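Local structure of uncharacterized protein (3RMQ) at residues A[14-19]-A[52-57]. The protein is of unknown function but binds a zinc ion through a zinc-finger region, and may owe its fold in part to that metal. The protein carries 1 engineered substitution. Residues are numbered along the deposited sequence; the frame is centred on the assembly and turned at random.
With ZN (zinc ion), chain B.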
loop_
_atom_site.group_PDB
_atom_site.type_symbol
_atom_site.label_atom_id
_atom_site.label_comp_id
_atom_site.label_asym_id
_atom_site.label_seq_id
_atom_site.Cartn_x
_atom_site.Cartn_y
_atom_site.Cartn_z
ATOM N N GLY A 14 6.278 0.407 -9.894
ATOM C CA GLY A 14 7.296 0.975 -9.048
ATOM C C GLY A 14 7.129 0.801 -7.538
ATOM O O GLY A 14 7.959 1.325 -6.807
ATOM N N LYS A 15 6.092 0.113 -7.063
ATOM C CA LYS A 15 6.014 -0.163 -5.628
ATOM C C LYS A 15 5.517 -1.557 -5.393
ATOM O O LYS A 15 4.912 -2.161 -6.270
ATOM C CB LYS A 15 5.008 0.780 -4.939
ATOM C CG LYS A 15 5.170 2.308 -5.254
ATOM C CD LYS A 15 4.017 3.077 -4.570
ATOM C CE LYS A 15 3.922 4.545 -5.003
ATOM N NZ LYS A 15 2.911 4.727 -6.094
ATOM N N ARG A 16 5.694 -2.053 -4.176
ATOM C CA ARG A 16 5.118 -3.335 -3.838
ATOM C C ARG A 16 3.740 -3.067 -3.200
ATOM O O ARG A 16 3.677 -2.544 -2.085
ATOM C CB ARG A 16 6.032 -4.114 -2.877
ATOM C CG ARG A 16 5.696 -5.594 -2.942
ATOM C CD ARG A 16 6.445 -6.440 -1.916
ATOM N NE ARG A 16 7.876 -6.457 -2.211
ATOM C CZ ARG A 16 8.786 -7.195 -1.557
ATOM N NH1 ARG A 16 8.409 -7.972 -0.530
ATOM N NH2 ARG A 16 10.076 -7.159 -1.933
ATOM N N HIS A 17 2.655 -3.325 -3.953
ATOM C CA HIS A 17 1.306 -2.996 -3.482
ATOM C C HIS A 17 0.703 -4.219 -2.835
ATOM O O HIS A 17 1.315 -5.304 -2.879
ATOM C CB HIS A 17 0.405 -2.549 -4.649
ATOM C CG HIS A 17 0.820 -1.252 -5.271
ATOM N ND1 HIS A 17 0.492 -0.016 -4.739
ATOM C CD2 HIS A 17 1.549 -1.003 -6.387
ATOM C CE1 HIS A 17 0.959 0.935 -5.533
ATOM N NE2 HIS A 17 1.623 0.358 -6.531
ATOM N N VAL A 18 -0.491 -4.051 -2.265
ATOM C CA VAL A 18 -1.233 -5.152 -1.645
ATOM C C VAL A 18 -2.506 -5.212 -2.434
ATOM O O VAL A 18 -3.053 -4.140 -2.836
ATOM C CB VAL A 18 -1.548 -4.900 -0.149
ATOM C CG1 VAL A 18 -2.466 -5.989 0.403
ATOM C CG2 VAL A 18 -0.244 -4.867 0.647
ATOM N N TYR A 19 -3.000 -6.418 -2.692
ATOM C CA TYR A 19 -4.323 -6.506 -3.318
ATOM C C TYR A 19 -5.245 -7.469 -2.550
ATOM O O TYR A 19 -4.781 -8.354 -1.800
ATOM C CB TYR A 19 -4.214 -6.888 -4.813
ATOM C CG TYR A 19 -3.772 -8.288 -5.079
ATOM C CD1 TYR A 19 -2.423 -8.650 -4.997
ATOM C CD2 TYR A 19 -4.694 -9.275 -5.413
ATOM C CE1 TYR A 19 -2.017 -9.960 -5.209
ATOM C CE2 TYR A 19 -4.300 -10.590 -5.627
ATOM C CZ TYR A 19 -2.958 -10.922 -5.534
ATOM O OH TYR A 19 -2.568 -12.223 -5.756
ATOM N N GLY A 52 11.194 -13.027 -6.619
ATOM C CA GLY A 52 12.586 -12.925 -6.180
ATOM C C GLY A 52 13.313 -11.690 -6.714
ATOM O O GLY A 52 14.395 -11.329 -6.256
ATOM N N LEU A 53 12.733 -11.042 -7.708
ATOM C CA LEU A 53 13.300 -9.818 -8.269
ATOM C C LEU A 53 12.517 -8.569 -7.829
ATOM O O LEU A 53 12.642 -7.486 -8.456
ATOM C CB LEU A 53 13.260 -9.860 -9.814
ATOM C CG LEU A 53 13.902 -11.053 -10.533
ATOM C CD1 LEU A 53 13.800 -10.828 -12.048
ATOM C CD2 LEU A 53 15.378 -11.262 -10.065
ATOM N N TRP A 54 11.664 -8.678 -6.807
ATOM C CA TRP A 54 10.914 -7.510 -6.387
ATOM C C TRP A 54 11.771 -6.591 -5.533
ATOM O O TRP A 54 11.876 -6.789 -4.302
ATOM C CB TRP A 54 9.724 -7.919 -5.543
ATOM C CG TRP A 54 8.594 -8.524 -6.363
ATOM C CD1 TRP A 54 8.503 -8.680 -7.738
ATOM C CD2 TRP A 54 7.376 -9.006 -5.816
ATOM N NE1 TRP A 54 7.289 -9.303 -8.050
ATOM C CE2 TRP A 54 6.594 -9.515 -6.885
ATOM C CE3 TRP A 54 6.893 -9.108 -4.504
ATOM C CZ2 TRP A 54 5.358 -10.100 -6.684
ATOM C CZ3 TRP A 54 5.616 -9.707 -4.299
ATOM C CH2 TRP A 54 4.883 -10.174 -5.374
ATOM N N PHE A 55 12.380 -5.591 -6.161
ATOM C CA PHE A 55 13.269 -4.692 -5.413
ATOM C C PHE A 55 12.624 -3.328 -5.144
ATOM O O PHE A 55 13.213 -2.478 -4.489
ATOM C CB PHE A 55 14.592 -4.456 -6.203
ATOM C CG PHE A 55 15.394 -5.714 -6.461
ATOM C CD1 PHE A 55 15.153 -6.888 -5.751
ATOM C CD2 PHE A 55 16.364 -5.739 -7.434
ATOM C CE1 PHE A 55 15.890 -8.071 -6.020
ATOM C CE2 PHE A 55 17.117 -6.899 -7.681
ATOM C CZ PHE A 55 16.883 -8.058 -6.959
ATOM N N ASP A 56 11.448 -3.068 -5.696
ATOM C CA ASP A 56 10.790 -1.789 -5.426
ATOM C C ASP A 56 10.411 -1.682 -3.963
ATOM O O ASP A 56 10.112 -2.685 -3.317
ATOM C CB ASP A 56 9.520 -1.673 -6.254
ATOM C CG ASP A 56 9.827 -1.434 -7.758
ATOM O OD1 ASP A 56 10.810 -0.713 -8.049
ATOM O OD2 ASP A 56 9.069 -1.936 -8.614
ATOM N N GLY A 57 10.332 -0.462 -3.461
ATOM C CA GLY A 57 9.945 -0.273 -2.080
ATOM C C GLY A 57 8.470 -0.605 -1.872
ATOM O O GLY A 57 7.681 -0.509 -2.817
HETATM ZN ZN ZN B . -0.513 0.665 -3.059
HETATM O O HOH W 1 7.498 -2.069 -10.767
HETATM O O HOH W 2 10.798 1.859 -5.018
HETATM O O HOH W 3 8.972 -4.920 -4.376
#
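With CG trans to its backbone N (chi1 -159°) and the chain extended until it bends at chi3, R16 reaches out to W54 and brings CD and NE up to CE3 of the indole, with CZ at the ring edge. W54 CE3 sits over one face of the guanidinium, 3.6 Å from R16 NE, with the two planes 57° apart. R16 NH2 donates to W54 O at 3.0 Å, a bent bond (134° at the hydrogen); the arginine thus packs on the ring and bonds to the backbone of the same residue. R16 NE donates to a water that donates to D56 O. The indole also touches Q10 and Q11 of strand 7-12, and its NE1 is bonded to D48 O. Strand 15-20 pairs antiparallel with strand 7-12 in a beta hairpin of the zinc-finger region; on it H17 ND1 binds zinc together with C36, C59 and C62, the last two forming a CxxC pair. The loop leading into that pair is tied to the strand where R16 N donates to G57 O (2.9 Å), an acceptor approached also by K15 CA at 3.3 Å. D56 CB lies 3.4 Å from G14 O, and a water joins D56 OD2 to G14 N.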